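Local coordinates for GCN5-related N-acetyltransferase (Anabaena variabilis, PDB 2OZG), which binds coenzyme A and probably transfers acetyl groups to amines, perhaps of aminoglycosides, as a GNAT-family N-acetyltransferase, at residues A[125-137]-A[349-361]. Sequence-based numbering, arbitrary orientation.
Sequences LYRKAGYEQAGSS and IKGLASLYTSLFT. With COA (coenzyme A), chain C.
Two hydroxyls of helix 349-357 hydrogen-bond to carbonyls of strand 132-137: S354 OG gives its proton to Q133 O (2.8 Å), meeting it nearly end-on, while T357 OG1 donates to A134 O at 2.7 Å, in the carbonyl plane on a lone pair. A chi1 of 64° sets OG1 between the backbone N and carbonyl carbon of T357, and CG2 lies beside it against A134 CB (3.7 Å).

In van der Waals contact, E132 CB rests on K350 CB, A353 CB lies just beyond, and L359 drops CD2 against the backbone of Q133 and A134. K350 runs its methylenes past G130 and over R127 O, where CD stands 3.5 Å off.

One water links K350 NZ to R127 O, a second G130 O to I349 O.

R127 grips E132 OE1 side-on with NE (3.0 Å) and NH2 (2.9 Å), the oxygen lying in the guanidinium plane, and Q133 N takes the anti lone pair of the same atom. Were E132 an alanine, the R127 guanidinium and Q133 N would probably both lose their shared acceptor, though R127 NH1 also bonds L273 O of a second subunit. K350 NZ pairs with D348.

G130 closes helix 123-128 in a Schellman motif, and A134 and G135 form a classic beta bulge opposite W286. Helix 349-357, from the sterol-carrier-protein-like domain, thus docks nearly parallel (11°) to a strand of the N-terminal GNAT domain, next to the helix whose K128 borders coenzyme A.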
ATOM      1  N   LEU A 125     -29.557 -15.963  -2.837  1.00 35.13           N
ATOM      2  CA  LEU A 125     -29.990 -17.069  -3.699  1.00 34.05           C
ATOM      3  C   LEU A 125     -30.248 -18.373  -2.922  1.00 35.28           C
ATOM      4  O   LEU A 125     -31.340 -18.980  -2.976  1.00 39.03           O
ATOM      5  CB  LEU A 125     -28.936 -17.313  -4.771  1.00 33.59           C
ATOM      6  CG  LEU A 125     -29.036 -18.652  -5.557  1.00 35.22           C
ATOM      7  CD1 LEU A 125     -30.313 -18.622  -6.322  1.00 38.15           C
ATOM      8  CD2 LEU A 125     -27.857 -18.825  -6.493  1.00 38.57           C
ATOM      9  N   TYR A 126     -29.238 -18.825  -2.202  1.00 34.27           N
ATOM     10  CA  TYR A 126     -29.382 -20.088  -1.476  1.00 32.71           C
ATOM     11  C   TYR A 126     -30.383 -20.063  -0.323  1.00 29.15           C
ATOM     12  O   TYR A 126     -31.016 -21.042  -0.079  1.00 33.10           O
ATOM     13  CB  TYR A 126     -28.035 -20.601  -1.090  1.00 34.90           C
ATOM     14  CG  TYR A 126     -27.157 -20.763  -2.307  1.00 36.14           C
ATOM     15  CD1 TYR A 126     -27.349 -21.808  -3.173  1.00 37.03           C
ATOM     16  CD2 TYR A 126     -26.118 -19.863  -2.567  1.00 30.09           C
ATOM     17  CE1 TYR A 126     -26.528 -21.980  -4.281  1.00 43.53           C
ATOM     18  CE2 TYR A 126     -25.306 -20.000  -3.673  1.00 42.40           C
ATOM     19  CZ  TYR A 126     -25.512 -21.057  -4.524  1.00 36.48           C
ATOM     20  OH  TYR A 126     -24.732 -21.244  -5.594  1.00 42.25           O
ATOM     21  N   ARG A 127     -30.513 -18.933   0.379  1.00 29.20           N
ATOM     22  CA  ARG A 127     -31.533 -18.795   1.405  1.00 32.06           C
ATOM     23  C   ARG A 127     -32.934 -18.908   0.794  1.00 32.57           C
ATOM     24  O   ARG A 127     -33.848 -19.407   1.461  1.00 29.95           O
ATOM     25  CB  ARG A 127     -31.372 -17.465   2.146  1.00 27.93           C
ATOM     26  CG  ARG A 127     -30.117 -17.434   2.990  1.00 32.93           C
ATOM     27  CD  ARG A 127     -29.881 -16.091   3.624  1.00 32.59           C
ATOM     28  NE  ARG A 127     -28.973 -16.183   4.760  1.00 37.40           N
ATOM     29  CZ  ARG A 127     -28.365 -15.136   5.308  1.00 37.09           C
ATOM     30  NH1 ARG A 127     -28.491 -13.943   4.757  1.00 33.80           N
ATOM     31  NH2 ARG A 127     -27.614 -15.286   6.393  1.00 38.28           N
ATOM     32  N   LYS A 128     -33.119 -18.452  -0.451  1.00 33.47           N
ATOM     33  CA  LYS A 128     -34.420 -18.635  -1.123  1.00 35.79           C
ATOM     34  C   LYS A 128     -34.728 -20.118  -1.209  1.00 33.01           C
ATOM     35  O   LYS A 128     -35.860 -20.478  -1.206  1.00 30.41           O
ATOM     36  CB  LYS A 128     -34.489 -18.054  -2.554  1.00 37.22           C
ATOM     37  CG  LYS A 128     -34.682 -16.568  -2.645  1.00 49.05           C
ATOM     38  CD  LYS A 128     -35.039 -16.099  -4.072  1.00 41.08           C
ATOM     39  CE  LYS A 128     -36.545 -16.315  -4.458  1.00 56.12           C
ATOM     40  NZ  LYS A 128     -37.554 -15.405  -3.756  1.00 55.59           N
ATOM     41  N   ALA A 129     -33.722 -20.992  -1.214  1.00 34.44           N
ATOM     42  CA  ALA A 129     -33.997 -22.427  -1.297  1.00 30.91           C
ATOM     43  C   ALA A 129     -33.845 -23.167   0.018  1.00 32.68           C
ATOM     44  O   ALA A 129     -33.766 -24.418   0.021  1.00 34.30           O
ATOM     45  CB  ALA A 129     -33.093 -23.065  -2.364  1.00 31.16           C
ATOM     46  N   GLY A 130     -33.728 -22.407   1.110  1.00 31.44           N
ATOM     47  CA  GLY A 130     -33.580 -22.978   2.451  1.00 30.82           C
ATOM     48  C   GLY A 130     -32.234 -23.331   3.028  1.00 29.56           C
ATOM     49  O   GLY A 130     -32.190 -23.982   4.104  1.00 30.89           O
ATOM     50  N   TYR A 131     -31.152 -22.954   2.334  1.00 33.47           N
ATOM     51  CA  TYR A 131     -29.780 -23.090   2.870  1.00 31.55           C
ATOM     52  C   TYR A 131     -29.569 -21.983   3.892  1.00 30.69           C
ATOM     53  O   TYR A 131     -30.096 -20.882   3.728  1.00 27.62           O
ATOM     54  CB  TYR A 131     -28.689 -22.931   1.784  1.00 29.38           C
ATOM     55  CG  TYR A 131     -28.536 -24.112   0.857  1.00 29.76           C
ATOM     56  CD1 TYR A 131     -29.346 -24.271  -0.232  1.00 28.09           C
ATOM     57  CD2 TYR A 131     -27.546 -25.062   1.079  1.00 27.46           C
ATOM     58  CE1 TYR A 131     -29.251 -25.374  -1.037  1.00 26.98           C
ATOM     59  CE2 TYR A 131     -27.401 -26.170   0.243  1.00 27.74           C
ATOM     60  CZ  TYR A 131     -28.242 -26.323  -0.795  1.00 21.50           C
ATOM     61  OH  TYR A 131     -28.112 -27.412  -1.634  1.00 33.54           O
ATOM     62  N   GLU A 132     -28.749 -22.265   4.918  1.00 29.64           N
ATOM     63  CA  GLU A 132     -28.383 -21.225   5.869  1.00 31.13           C
ATOM     64  C   GLU A 132     -26.977 -21.382   6.374  1.00 29.77           C
ATOM     65  O   GLU A 132     -26.432 -22.458   6.370  1.00 34.01           O
ATOM     66  CB  GLU A 132     -29.359 -21.180   7.059  1.00 30.18           C
ATOM     67  CG  GLU A 132     -29.201 -19.965   8.042  1.00 34.01           C
ATOM     68  CD  GLU A 132     -29.242 -18.590   7.333  1.00 36.46           C
ATOM     69  OE1 GLU A 132     -28.179 -18.132   6.863  1.00 37.52           O
ATOM     70  OE2 GLU A 132     -30.318 -17.973   7.271  1.00 31.86           O
ATOM     71  N   GLN A 133     -26.378 -20.279   6.820  1.00 33.66           N
ATOM     72  CA  GLN A 133     -25.066 -20.361   7.458  1.00 33.86           C
ATOM     73  C   GLN A 133     -25.082 -21.464   8.477  1.00 32.38           C
ATOM     74  O   GLN A 133     -25.999 -21.559   9.286  1.00 31.90           O
ATOM     75  CB  GLN A 133     -24.694 -19.056   8.135  1.00 32.29           C
ATOM     76  CG  GLN A 133     -24.624 -17.882   7.167  1.00 30.85           C
ATOM     77  CD  GLN A 133     -24.054 -16.665   7.826  1.00 37.76           C
ATOM     78  OE1 GLN A 133     -24.036 -16.599   9.050  1.00 36.88           O
ATOM     79  NE2 GLN A 133     -23.528 -15.700   7.012  1.00 29.31           N
ATOM     80  N   ALA A 134     -24.055 -22.315   8.449  1.00 31.62           N
ATOM     81  CA  ALA A 134     -24.065 -23.472   9.280  1.00 32.78           C
ATOM     82  C   ALA A 134     -22.694 -23.959   9.741  1.00 34.39           C
ATOM     83  O   ALA A 134     -22.626 -24.813  10.617  1.00 33.82           O
ATOM     84  CB  ALA A 134     -24.780 -24.592   8.546  1.00 35.84           C
ATOM     85  N   GLY A 135     -21.608 -23.429   9.178  1.00 32.61           N
ATOM     86  CA  GLY A 135     -20.295 -23.836   9.627  1.00 34.13           C
ATOM     87  C   GLY A 135     -19.258 -22.855   9.161  1.00 33.76           C
ATOM     88  O   GLY A 135     -19.523 -22.010   8.289  1.00 33.91           O
ATOM     89  N   SER A 136     -18.064 -23.032   9.675  1.00 32.79           N
ATOM     90  CA  SER A 136     -16.969 -22.125   9.355  1.00 36.47           C
ATOM     91  C   SER A 136     -15.790 -22.734   8.622  1.00 39.87           C
ATOM     92  O   SER A 136     -15.591 -23.945   8.641  1.00 36.45           O
ATOM     93  CB  SER A 136     -16.459 -21.510  10.661  1.00 39.15           C
ATOM     94  OG  SER A 136     -17.524 -20.833  11.331  1.00 41.08           O
ATOM     95  N   SER A 137     -15.055 -21.863   7.911  1.00 39.57           N
ATOM     96  CA  SER A 137     -13.758 -22.203   7.331  1.00 37.05           C
ATOM     97  C   SER A 137     -12.981 -20.926   7.582  1.00 36.12           C
ATOM     98  O   SER A 137     -13.538 -19.830   7.520  1.00 36.08           O
ATOM     99  CB  SER A 137     -13.796 -22.525   5.836  1.00 39.67           C
ATOM    100  OG  SER A 137     -14.353 -21.423   5.117  1.00 47.05           O
ATOM    101  N   ILE A 349     -36.975 -24.054   8.091  1.00 29.64           N
ATOM    102  CA  ILE A 349     -35.943 -25.018   7.763  1.00 30.10           C
ATOM    103  C   ILE A 349     -34.520 -24.380   7.822  1.00 30.25           C
ATOM    104  O   ILE A 349     -33.533 -25.066   8.119  1.00 31.32           O
ATOM    105  CB  ILE A 349     -36.286 -25.679   6.388  1.00 31.29           C
ATOM    106  CG1 ILE A 349     -35.520 -26.970   6.209  1.00 31.41           C
ATOM    107  CG2 ILE A 349     -36.036 -24.730   5.188  1.00 32.97           C
ATOM    108  CD1 ILE A 349     -36.024 -28.080   7.160  1.00 32.46           C
ATOM    109  N   LYS A 350     -34.417 -23.049   7.611  1.00 33.00           N
ATOM    110  CA  LYS A 350     -33.147 -22.346   7.710  1.00 31.59           C
ATOM    111  C   LYS A 350     -32.638 -22.253   9.115  1.00 36.29           C
ATOM    112  O   LYS A 350     -31.433 -22.430   9.333  1.00 33.51           O
ATOM    113  CB  LYS A 350     -33.162 -20.951   7.116  1.00 33.44           C
ATOM    114  CG  LYS A 350     -33.463 -20.970   5.627  1.00 32.64           C
ATOM    115  CD  LYS A 350     -33.294 -19.643   4.942  1.00 32.04           C
ATOM    116  CE  LYS A 350     -34.131 -18.471   5.476  1.00 34.21           C
ATOM    117  NZ  LYS A 350     -35.575 -18.681   5.436  1.00 40.24           N
ATOM    118  N   GLY A 351     -33.552 -21.968  10.064  1.00 35.42           N
ATOM    119  CA  GLY A 351     -33.191 -21.906  11.462  1.00 35.50           C
ATOM    120  C   GLY A 351     -32.677 -23.262  11.923  1.00 35.39           C
ATOM    121  O   GLY A 351     -31.746 -23.348  12.712  1.00 36.70           O
ATOM    122  N   LEU A 352     -33.291 -24.328  11.405  1.00 38.00           N
ATOM    123  CA  LEU A 352     -32.955 -25.691  11.795  1.00 32.40           C
ATOM    124  C   LEU A 352     -31.581 -26.071  11.351  1.00 33.28           C
ATOM    125  O   LEU A 352     -30.912 -26.836  12.034  1.00 32.86           O
ATOM    126  CB  LEU A 352     -33.979 -26.673  11.215  1.00 35.67           C
ATOM    127  CG  LEU A 352     -33.784 -28.156  11.612  1.00 35.70           C
ATOM    128  CD1 LEU A 352     -33.779 -28.297  13.110  1.00 34.46           C
ATOM    129  CD2 LEU A 352     -34.818 -29.023  11.010  1.00 29.95           C
ATOM    130  N   ALA A 353     -31.146 -25.570  10.183  1.00 33.83           N
ATOM    131  CA  ALA A 353     -29.786 -25.814   9.731  1.00 32.53           C
ATOM    132  C   ALA A 353     -28.723 -25.312  10.727  1.00 32.04           C
ATOM    133  O   ALA A 353     -27.765 -26.019  11.018  1.00 30.92           O
ATOM    134  CB  ALA A 353     -29.557 -25.135   8.411  1.00 35.08           C
ATOM    135  N   SER A 354     -28.907 -24.078  11.218  1.00 30.24           N
ATOM    136  CA  SER A 354     -27.923 -23.443  12.086  1.00 31.85           C
ATOM    137  C   SER A 354     -27.988 -24.112  13.443  1.00 30.88           C
ATOM    138  O   SER A 354     -26.965 -24.277  14.070  1.00 33.73           O
ATOM    139  CB  SER A 354     -28.148 -21.975  12.225  1.00 32.91           C
ATOM    140  OG  SER A 354     -28.210 -21.296  10.978  1.00 34.90           O
ATOM    141  N   LEU A 355     -29.195 -24.510  13.856  1.00 33.09           N
ATOM    142  CA  LEU A 355     -29.386 -25.206  15.122  1.00 32.78           C
ATOM    143  C   LEU A 355     -28.693 -26.565  15.090  1.00 32.64           C
ATOM    144  O   LEU A 355     -27.952 -26.931  16.014  1.00 34.28           O
ATOM    145  CB  LEU A 355     -30.880 -25.430  15.370  1.00 34.33           C
ATOM    146  CG  LEU A 355     -31.252 -26.182  16.669  1.00 30.41           C
ATOM    147  CD1 LEU A 355     -30.879 -25.375  17.876  1.00 37.16           C
ATOM    148  CD2 LEU A 355     -32.711 -26.560  16.717  1.00 33.77           C
ATOM    149  N   TYR A 356     -28.937 -27.300  14.002  1.00 30.57           N
ATOM    150  CA  TYR A 356     -28.396 -28.652  13.790  1.00 30.11           C
ATOM    151  C   TYR A 356     -26.899 -28.762  13.865  1.00 32.06           C
ATOM    152  O   TYR A 356     -26.344 -29.679  14.463  1.00 29.99           O
ATOM    153  CB  TYR A 356     -28.830 -29.136  12.409  1.00 32.57           C
ATOM    154  CG  TYR A 356     -28.448 -30.565  11.981  1.00 31.61           C
ATOM    155  CD1 TYR A 356     -27.252 -30.841  11.391  1.00 30.67           C
ATOM    156  CD2 TYR A 356     -29.334 -31.592  12.103  1.00 33.97           C
ATOM    157  CE1 TYR A 356     -26.939 -32.148  10.930  1.00 34.79           C
ATOM    158  CE2 TYR A 356     -29.010 -32.900  11.687  1.00 36.37           C
ATOM    159  CZ  TYR A 356     -27.825 -33.153  11.095  1.00 35.32           C
ATOM    160  OH  TYR A 356     -27.531 -34.461  10.683  1.00 37.67           O
ATOM    161  N   THR A 357     -26.217 -27.807  13.256  1.00 32.96           N
ATOM    162  CA  THR A 357     -24.736 -27.815  13.225  1.00 33.96           C
ATOM    163  C   THR A 357     -24.009 -27.260  14.431  1.00 34.78           C
ATOM    164  O   THR A 357     -22.774 -27.381  14.520  1.00 37.27           O
ATOM    165  CB  THR A 357     -24.252 -26.974  12.019  1.00 33.29           C
ATOM    166  OG1 THR A 357     -24.640 -25.616  12.212  1.00 36.36           O
ATOM    167  CG2 THR A 357     -24.824 -27.525  10.759  1.00 29.84           C
ATOM    168  N   SER A 358     -24.747 -26.669  15.362  1.00 31.67           N
ATOM    169  CA  SER A 358     -24.171 -26.015  16.529  1.00 32.50           C
ATOM    170  C   SER A 358     -23.373 -24.778  16.206  1.00 33.64           C
ATOM    171  O   SER A 358     -22.555 -24.355  17.000  1.00 37.35           O
ATOM    172  CB  SER A 358     -23.256 -26.961  17.356  1.00 33.99           C
ATOM    173  OG  SER A 358     -23.813 -28.225  17.354  1.00 31.30           O
ATOM    174  N   LEU A 359     -23.608 -24.150  15.064  1.00 34.92           N
ATOM    175  CA  LEU A 359     -22.914 -22.898  14.783  1.00 32.25           C
ATOM    176  C   LEU A 359     -23.337 -21.839  15.803  1.00 33.82           C
ATOM    177  O   LEU A 359     -22.499 -21.071  16.317  1.00 31.84           O
ATOM    178  CB  LEU A 359     -23.269 -22.402  13.353  1.00 34.95           C
ATOM    179  CG  LEU A 359     -22.569 -21.111  12.949  1.00 36.39           C
ATOM    180  CD1 LEU A 359     -21.068 -21.227  13.008  1.00 43.83           C
ATOM    181  CD2 LEU A 359     -23.023 -20.652  11.573  1.00 36.37           C
ATOM    182  N   PHE A 360     -24.657 -21.723  15.991  1.00 32.54           N
ATOM    183  CA  PHE A 360     -25.257 -20.831  16.972  1.00 33.76           C
ATOM    184  C   PHE A 360     -26.111 -21.621  17.910  1.00 34.62           C
ATOM    185  O   PHE A 360     -26.716 -22.640  17.509  1.00 31.76           O
ATOM    186  CB  PHE A 360     -26.085 -19.745  16.255  1.00 35.36           C
ATOM    187  CG  PHE A 360     -25.225 -18.845  15.411  1.00 33.87           C
ATOM    188  CD1 PHE A 360     -24.260 -18.078  16.001  1.00 35.50           C
ATOM    189  CD2 PHE A 360     -25.370 -18.800  14.035  1.00 34.68           C
ATOM    190  CE1 PHE A 360     -23.431 -17.235  15.229  1.00 41.91           C
ATOM    191  CE2 PHE A 360     -24.569 -17.974  13.278  1.00 39.76           C
ATOM    192  CZ  PHE A 360     -23.601 -17.216  13.863  1.00 37.64           C
ATOM    193  N   THR A 361     -26.147 -21.172  19.171  1.00 31.12           N
ATOM    194  CA  THR A 361     -26.916 -21.824  20.206  1.00 27.80           C
ATOM    195  C   THR A 361     -28.351 -21.430  20.074  1.00 30.49           C
ATOM    196  O   THR A 361     -28.674 -20.450  19.397  1.00 32.79           O
ATOM    197  CB  THR A 361     -26.488 -21.390  21.629  1.00 31.04           C
ATOM    198  OG1 THR A 361     -26.696 -19.959  21.784  1.00 35.80           O
ATOM    199  CG2 THR A 361     -25.047 -21.777  21.929  1.00 31.17           C
TER
HETATM  200  N1A COA C 500     -25.915 -11.351  -5.445  1.00 72.97           N
HETATM  201  C2A COA C 500     -26.979 -11.460  -4.626  1.00 79.48           C
HETATM  202  N3A COA C 500     -28.087 -12.143  -4.977  1.00 74.96           N
HETATM  203  C4A COA C 500     -28.146 -12.732  -6.197  1.00 77.54           C
HETATM  204  C5A COA C 500     -27.076 -12.635  -7.082  1.00 75.06           C
HETATM  205  C6A COA C 500     -25.936 -11.917  -6.671  1.00 74.14           C
HETATM  206  N6A COA C 500     -24.838 -11.761  -7.442  1.00 70.32           N
HETATM  207  N7A COA C 500     -27.449 -13.312  -8.195  1.00 74.41           N
HETATM  208  C8A COA C 500     -28.700 -13.802  -8.004  1.00 72.82           C
HETATM  209  N9A COA C 500     -29.111 -13.444  -6.776  1.00 74.61           N
HETATM  210  C1B COA C 500     -30.402 -13.732  -6.083  1.00 73.86           C
HETATM  211  C2B COA C 500     -31.524 -12.815  -6.566  1.00 71.79           C
HETATM  212  O2B COA C 500     -31.554 -11.553  -5.859  1.00 66.78           O
HETATM  213  C3B COA C 500     -32.761 -13.686  -6.385  1.00 69.93           C
HETATM  214  O3B COA C 500     -33.472 -13.398  -5.173  1.00 76.99           O
HETATM  215  P3B COA C 500     -34.804 -12.456  -5.205  1.00 85.01           P
HETATM  216  O7A COA C 500     -35.886 -13.377  -5.743  1.00 67.30           O
HETATM  217  O8A COA C 500     -34.936 -11.993  -3.758  1.00 84.60           O
HETATM  218  O9A COA C 500     -34.498 -11.329  -6.184  1.00 82.85           O
HETATM  219  C4B COA C 500     -32.269 -15.131  -6.397  1.00 68.87           C
HETATM  220  O4B COA C 500     -30.841 -15.085  -6.291  1.00 64.66           O
HETATM  221  C5B COA C 500     -32.686 -15.876  -7.666  1.00 61.09           C
HETATM  222  O5B COA C 500     -32.037 -15.269  -8.794  1.00 62.93           O
HETATM  223  P1A COA C 500     -31.726 -16.052 -10.189  1.00 65.38           P
HETATM  224  O1A COA C 500     -32.210 -17.479 -10.089  1.00 45.04           O
HETATM  225  O2A COA C 500     -32.251 -15.176 -11.327  1.00 66.33           O
HETATM  226  O3A COA C 500     -30.093 -15.981 -10.238  1.00 62.15           O
HETATM  227  P2A COA C 500     -29.201 -15.893 -11.612  1.00 59.06           P
HETATM  228  O4A COA C 500     -29.847 -16.865 -12.603  1.00 50.41           O
HETATM  229  O5A COA C 500     -29.103 -14.422 -12.009  1.00 49.76           O
HETATM  230  O6A COA C 500     -27.724 -16.458 -11.095  1.00 59.59           O
HETATM  231  CBP COA C 500     -25.190 -16.436 -10.655  1.00 58.91           C
HETATM  232  CCP COA C 500     -26.412 -15.924 -11.448  1.00 67.70           C
HETATM  233  CDP COA C 500     -25.513 -17.881 -10.280  1.00 58.05           C
HETATM  234  CEP COA C 500     -25.200 -15.665  -9.338  1.00 60.18           C
HETATM  235  CAP COA C 500     -23.882 -16.309 -11.561  1.00 63.72           C
HETATM  236  OAP COA C 500     -23.463 -17.587 -12.150  1.00 30.26           O
HETATM  237  C9P COA C 500     -22.573 -15.616 -11.089  1.00 70.14           C
HETATM  238  O9P COA C 500     -22.417 -14.279 -11.117  1.00 81.40           O
HETATM  239  N8P COA C 500     -21.454 -16.272 -10.719  1.00 83.12           N
HETATM  240  C7P COA C 500     -21.061 -17.668 -10.520  1.00 80.09           C
HETATM  241  C6P COA C 500     -20.614 -17.638  -9.067  1.00 81.06           C
HETATM  242  C5P COA C 500     -21.694 -18.205  -8.158  1.00 92.48           C
HETATM  243  O5P COA C 500     -22.862 -17.834  -8.250  1.00 95.29           O
HETATM  244  N4P COA C 500     -21.308 -19.102  -7.237  1.00 91.87           N
HETATM  245  C3P COA C 500     -22.163 -19.752  -6.249  1.00 86.29           C
HETATM  246  C2P COA C 500     -21.276 -20.761  -5.553  1.00 86.89           C
HETATM  247  S1P COA C 500     -20.850 -22.149  -6.684  1.00 84.39           S
HETATM  248  O   HOH W   1     -36.096 -19.109   2.580  1.00 49.41           O
HETATM  249  O   HOH W   2     -32.207 -25.963   5.914  1.00 29.89           O